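Local structure of kirola (Actinidia deliciosa, 4IGV) at residues E74-I87 with K97-G109. The protein is a kiwifruit allergen of the ripening-related, PR-10-like proteins, of unsettled physiological role but possibly binding small apolar ligands. Numbering follows the deposited sequence.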
loop_
_atom_site.group_PDB
_atom_site.type_symbol
_atom_site.label_atom_id
_atom_site.label_comp_id
_atom_site.label_asym_id
_atom_site.label_seq_id
_atom_site.Cartn_x
_atom_site.Cartn_y
_atom_site.Cartn_z
ATOM N N GLU A 74 -3.188 3.525 -10.581
ATOM C CA GLU A 74 -2.560 3.921 -11.840
ATOM C C GLU A 74 -2.331 2.726 -12.745
ATOM O O GLU A 74 -2.218 2.928 -13.953
ATOM C CB GLU A 74 -1.215 4.605 -11.491
ATOM C CG GLU A 74 -0.107 4.765 -12.413
ATOM C CD GLU A 74 0.956 5.716 -11.780
ATOM O OE1 GLU A 74 0.590 6.813 -11.303
ATOM O OE2 GLU A 74 2.126 5.406 -11.892
ATOM N N ALA A 75 -2.107 1.551 -12.191
ATOM C CA ALA A 75 -1.753 0.373 -12.969
ATOM C C ALA A 75 -2.120 -0.881 -12.257
ATOM O O ALA A 75 -2.060 -0.947 -11.022
ATOM C CB ALA A 75 -0.229 0.394 -13.273
ATOM N N ILE A 76 -2.446 -1.880 -13.039
ATOM C CA ILE A 76 -2.688 -3.248 -12.598
ATOM C C ILE A 76 -2.040 -4.199 -13.552
ATOM O O ILE A 76 -2.181 -3.991 -14.769
ATOM C CB ILE A 76 -4.174 -3.578 -12.494
ATOM C CG1 ILE A 76 -4.783 -2.771 -11.374
ATOM C CG2 ILE A 76 -4.446 -5.099 -12.316
ATOM C CD1 ILE A 76 -6.254 -2.957 -11.176
ATOM N N ASP A 77 -1.295 -5.178 -13.063
ATOM C CA ASP A 77 -0.795 -6.271 -13.883
ATOM C C ASP A 77 -1.247 -7.559 -13.246
ATOM O O ASP A 77 -0.772 -7.933 -12.173
ATOM C CB ASP A 77 0.705 -6.187 -14.037
ATOM C CG ASP A 77 1.228 -7.238 -14.971
ATOM O OD1 ASP A 77 0.669 -8.339 -15.073
ATOM O OD2 ASP A 77 2.248 -6.963 -15.650
ATOM N N GLU A 78 -2.258 -8.200 -13.819
ATOM C CA GLU A 78 -2.851 -9.385 -13.190
ATOM C C GLU A 78 -1.919 -10.554 -13.298
ATOM O O GLU A 78 -1.983 -11.458 -12.444
ATOM C CB GLU A 78 -4.249 -9.705 -13.758
ATOM C CG GLU A 78 -4.315 -10.011 -15.188
ATOM C CD GLU A 78 -3.901 -11.408 -15.708
ATOM O OE1 GLU A 78 -3.726 -12.386 -14.903
ATOM O OE2 GLU A 78 -3.774 -11.516 -16.998
ATOM N N GLU A 79 -1.011 -10.561 -14.267
ATOM C CA GLU A 79 -0.106 -11.707 -14.430
ATOM C C GLU A 79 0.977 -11.733 -13.385
ATOM O O GLU A 79 1.333 -12.816 -12.873
ATOM C CB GLU A 79 0.475 -11.740 -15.848
ATOM C CG GLU A 79 1.431 -12.830 -16.098
ATOM C CD GLU A 79 0.751 -14.167 -16.128
ATOM O OE1 GLU A 79 -0.296 -14.294 -16.846
ATOM O OE2 GLU A 79 1.291 -15.082 -15.474
ATOM N N THR A 80 1.524 -10.575 -13.044
ATOM C CA THR A 80 2.528 -10.473 -12.041
ATOM C C THR A 80 1.970 -10.116 -10.659
ATOM O O THR A 80 2.707 -9.898 -9.689
ATOM C CB THR A 80 3.520 -9.367 -12.420
ATOM O OG1 THR A 80 2.885 -8.093 -12.479
ATOM C CG2 THR A 80 4.231 -9.683 -13.762
ATOM N N LYS A 81 0.637 -10.064 -10.531
ATOM C CA LYS A 81 -0.034 -9.730 -9.301
ATOM C C LYS A 81 0.474 -8.394 -8.724
ATOM O O LYS A 81 0.931 -8.327 -7.579
ATOM C CB LYS A 81 0.023 -10.876 -8.299
ATOM C CG LYS A 81 -0.547 -12.159 -8.774
ATOM C CD LYS A 81 -0.477 -13.202 -7.658
ATOM C CE LYS A 81 -0.960 -14.589 -8.121
ATOM N NZ LYS A 81 -0.193 -15.126 -9.280
ATOM N N SER A 82 0.439 -7.364 -9.557
ATOM C CA SER A 82 0.889 -6.045 -9.171
ATOM C C SER A 82 -0.216 -5.014 -9.250
ATOM O O SER A 82 -1.077 -5.075 -10.145
ATOM C CB SER A 82 2.060 -5.639 -10.079
ATOM O OG SER A 82 2.623 -4.413 -9.676
ATOM N N VAL A 83 -0.172 -4.069 -8.330
ATOM C CA VAL A 83 -1.090 -2.922 -8.340
ATOM C C VAL A 83 -0.293 -1.706 -7.919
ATOM O O VAL A 83 0.553 -1.777 -7.015
ATOM C CB VAL A 83 -2.358 -3.183 -7.535
ATOM C CG1 VAL A 83 -2.030 -3.591 -6.109
ATOM C CG2 VAL A 83 -3.319 -1.926 -7.593
ATOM N N THR A 84 -0.478 -0.613 -8.657
ATOM C CA THR A 84 0.219 0.636 -8.433
ATOM C C THR A 84 -0.765 1.733 -8.018
ATOM O O THR A 84 -1.732 2.021 -8.726
ATOM C CB THR A 84 0.966 1.113 -9.677
ATOM O OG1 THR A 84 1.893 0.094 -10.087
ATOM C CG2 THR A 84 1.708 2.419 -9.443
ATOM N N PHE A 85 -0.487 2.319 -6.855
ATOM C CA PHE A 85 -1.278 3.401 -6.266
ATOM C C PHE A 85 -0.505 4.711 -6.356
ATOM O O PHE A 85 0.681 4.781 -6.015
ATOM C CB PHE A 85 -1.505 3.114 -4.809
ATOM C CG PHE A 85 -2.275 1.852 -4.529
ATOM C CD1 PHE A 85 -3.658 1.842 -4.512
ATOM C CD2 PHE A 85 -1.609 0.685 -4.284
ATOM C CE1 PHE A 85 -4.367 0.626 -4.258
ATOM C CE2 PHE A 85 -2.296 -0.527 -4.022
ATOM C CZ PHE A 85 -3.672 -0.544 -4.018
ATOM N N LYS A 86 -1.126 5.738 -6.928
ATOM C CA LYS A 86 -0.559 7.086 -6.967
ATOM C C LYS A 86 -1.252 7.933 -5.897
ATOM O O LYS A 86 -2.455 8.078 -5.956
ATOM C CB LYS A 86 -0.724 7.741 -8.347
ATOM C CG LYS A 86 -0.316 9.199 -8.374
ATOM C CD LYS A 86 -0.535 9.774 -9.776
ATOM C CE LYS A 86 -0.342 11.237 -9.789
ATOM N NZ LYS A 86 -0.701 11.665 -11.172
ATOM N N ILE A 87 -0.506 8.521 -4.984
ATOM C CA ILE A 87 -1.075 9.400 -3.973
ATOM C C ILE A 87 -1.291 10.760 -4.574
ATOM O O ILE A 87 -0.359 11.344 -5.137
ATOM C CB ILE A 87 -0.194 9.491 -2.689
ATOM C CG1 ILE A 87 0.118 8.091 -2.148
ATOM C CG2 ILE A 87 -0.900 10.438 -1.647
ATOM C CD1 ILE A 87 1.118 8.042 -0.981
ATOM N N LYS A 97 6.317 15.815 -3.570
ATOM C CA LYS A 97 5.682 16.285 -4.781
ATOM C C LYS A 97 4.878 15.182 -5.436
ATOM O O LYS A 97 3.764 15.387 -5.895
ATOM C CB LYS A 97 6.745 16.779 -5.767
ATOM C CG LYS A 97 6.158 17.390 -7.023
ATOM C CD LYS A 97 7.220 18.061 -7.834
ATOM C CE LYS A 97 6.661 18.567 -9.165
ATOM N NZ LYS A 97 7.715 19.080 -10.081
ATOM N N THR A 98 5.480 14.005 -5.476
ATOM C CA THR A 98 4.880 12.819 -6.030
ATOM C C THR A 98 5.224 11.597 -5.200
ATOM O O THR A 98 6.272 11.535 -4.579
ATOM C CB THR A 98 5.325 12.535 -7.476
ATOM O OG1 THR A 98 6.703 12.210 -7.537
ATOM C CG2 THR A 98 5.108 13.738 -8.385
ATOM N N PHE A 99 4.309 10.626 -5.187
ATOM C CA PHE A 99 4.477 9.413 -4.415
ATOM C C PHE A 99 3.649 8.299 -5.027
ATOM O O PHE A 99 2.444 8.434 -5.168
ATOM C CB PHE A 99 4.078 9.640 -2.954
ATOM C CG PHE A 99 4.842 8.782 -1.959
ATOM C CD1 PHE A 99 5.714 9.328 -1.106
ATOM C CD2 PHE A 99 4.693 7.387 -1.925
ATOM C CE1 PHE A 99 6.425 8.553 -0.211
ATOM C CE2 PHE A 99 5.418 6.641 -1.035
ATOM C CZ PHE A 99 6.251 7.224 -0.199
ATOM N N ILE A 100 4.330 7.215 -5.388
ATOM C CA ILE A 100 3.717 6.031 -5.972
ATOM C C ILE A 100 4.107 4.826 -5.118
ATOM O O ILE A 100 5.229 4.717 -4.656
ATOM C CB ILE A 100 4.255 5.773 -7.396
ATOM C CG1 ILE A 100 4.010 7.005 -8.291
ATOM C CG2 ILE A 100 3.621 4.569 -7.945
ATOM C CD1 ILE A 100 2.763 7.389 -8.321
ATOM N N ILE A 101 3.141 3.951 -4.866
ATOM C CA ILE A 101 3.364 2.730 -4.116
ATOM C C ILE A 101 2.938 1.561 -4.984
ATOM O O ILE A 101 1.831 1.502 -5.471
ATOM C CB ILE A 101 2.528 2.695 -2.822
ATOM C CG1 ILE A 101 2.981 3.842 -1.902
ATOM C CG2 ILE A 101 2.671 1.319 -2.080
ATOM C CD1 ILE A 101 2.154 3.953 -0.602
ATOM N N ILE A 102 3.854 0.646 -5.205
ATOM C CA ILE A 102 3.600 -0.580 -5.975
ATOM C C ILE A 102 3.623 -1.748 -5.039
ATOM O O ILE A 102 4.578 -1.913 -4.249
ATOM C CB ILE A 102 4.654 -0.795 -7.070
ATOM C CG1 ILE A 102 4.860 0.434 -7.923
ATOM C CG2 ILE A 102 4.256 -1.983 -7.933
ATOM C CD1 ILE A 102 6.102 0.285 -8.854
ATOM N N VAL A 103 2.572 -2.547 -5.074
ATOM C CA VAL A 103 2.485 -3.803 -4.306
ATOM C C VAL A 103 2.512 -4.928 -5.339
ATOM O O VAL A 103 1.734 -4.943 -6.262
ATOM C CB VAL A 103 1.165 -3.932 -3.494
ATOM C CG1 VAL A 103 1.297 -5.125 -2.521
ATOM C CG2 VAL A 103 0.825 -2.665 -2.747
ATOM N N GLN A 104 3.441 -5.857 -5.193
ATOM C CA GLN A 104 3.554 -6.963 -6.133
ATOM C C GLN A 104 3.743 -8.273 -5.390
ATOM O O GLN A 104 4.621 -8.372 -4.535
ATOM C CB GLN A 104 4.756 -6.709 -7.079
ATOM C CG GLN A 104 4.812 -7.672 -8.194
ATOM C CD GLN A 104 5.681 -8.865 -7.918
ATOM O OE1 GLN A 104 6.781 -8.732 -7.340
ATOM N NE2 GLN A 104 5.223 -10.048 -8.336
ATOM N N VAL A 105 2.936 -9.253 -5.709
ATOM C CA VAL A 105 2.861 -10.520 -4.970
ATOM C C VAL A 105 3.405 -11.647 -5.840
ATOM O O VAL A 105 2.967 -11.841 -6.964
ATOM C CB VAL A 105 1.400 -10.839 -4.547
ATOM C CG1 VAL A 105 1.410 -12.122 -3.648
ATOM C CG2 VAL A 105 0.803 -9.630 -3.807
ATOM N N ASP A 106 4.386 -12.379 -5.325
ATOM C CA ASP A 106 4.897 -13.546 -5.985
ATOM C C ASP A 106 4.246 -14.766 -5.412
ATOM O O ASP A 106 4.372 -15.021 -4.206
ATOM C CB ASP A 106 6.374 -13.670 -5.736
ATOM C CG ASP A 106 7.170 -12.700 -6.502
ATOM O OD1 ASP A 106 6.752 -12.282 -7.616
ATOM O OD2 ASP A 106 8.286 -12.377 -6.006
ATOM N N THR A 107 3.547 -15.507 -6.258
ATOM C CA THR A 107 2.988 -16.779 -5.892
ATOM C C THR A 107 3.512 -17.731 -6.929
ATOM O O THR A 107 2.831 -17.980 -7.912
ATOM C CB THR A 107 1.453 -16.732 -5.977
ATOM O OG1 THR A 107 1.037 -16.536 -7.348
ATOM C CG2 THR A 107 0.914 -15.618 -5.147
ATOM N N LYS A 108 4.743 -18.206 -6.766
ATOM C CA LYS A 108 5.267 -19.190 -7.709
ATOM C C LYS A 108 4.590 -20.533 -7.429
ATOM O O LYS A 108 4.320 -21.324 -8.339
ATOM C CB LYS A 108 6.795 -19.283 -7.619
ATOM C CG LYS A 108 7.548 -18.037 -8.150
ATOM C CD LYS A 108 7.077 -17.603 -9.545
ATOM C CE LYS A 108 8.157 -16.820 -10.304
ATOM N NZ LYS A 108 7.691 -16.260 -11.617
ATOM N N GLY A 109 4.268 -20.753 -6.162
ATOM C CA GLY A 109 3.693 -22.015 -5.724
ATOM C C GLY A 109 4.495 -22.458 -4.522
ATOM O O GLY A 109 3.958 -22.625 -3.417
HETATM O O HOH W 1 2.785 -13.804 -8.814
HETATM O O HOH W 2 1.876 11.430 -6.664
#
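Val83 with Val103 and Phe85 with Ile101 are the hydrogen-bonded pairs of an antiparallel ladder between strands 82-87 and 98-107. Each pair exchanges two N-H...O bonds; that from Phe85 N to Ile101 O is 2.8 Å long and almost straight (177°). Single bonds from Val105 N to Lys81 O and from Ile87 N to Phe99 O extend the ladder. Beyond the latter, a water gives a proton to Ile87 O and takes one from Phe99 N.

At the turn end a side chain adds to the backbone bonds. Gln104 bends at chi2 (-94°), bringing its amide to the loop that precedes Ser82, where NE2 donates to Thr80 O at 2.9 Å, in the carbonyl plane. The same nitrogen donates to Asp106 OD1 at 2.8 Å, meeting that oxygen from above the carboxylate plane. Both acceptors lie close to the amide plane, so the two bonds fix the rotation of the amide. Within the turn, Asp77 OD1, at the end of strand 65-77, accepts from Thr80 N in an Asx motif.

Apolar contacts divide between the two faces. On the face that carries Ser82, Thr84 and Lys86, the methyls Thr84 CG2 and Ile100 CG2 press together at 3.2 Å, tighter than usual, while Ile100 CD1 reaches Lys86 CB at 3.5 Å. On the opposite face Val103, modelled in two conformers, in one of them brings CG2 to the edge of the Phe85 ring. Ile87 CD1 lies 3.8 Å from Phe99 CD2, and the Phe99 ring also meets Phe118 edge-to-face.

Hairpin 82-88/96-107 thus joins strand 65-77 to strand 112-122 within the seven-stranded, strongly curved antiparallel sheet of the Bet v 1 fold, in which the sheet wraps around the long C-terminal helix.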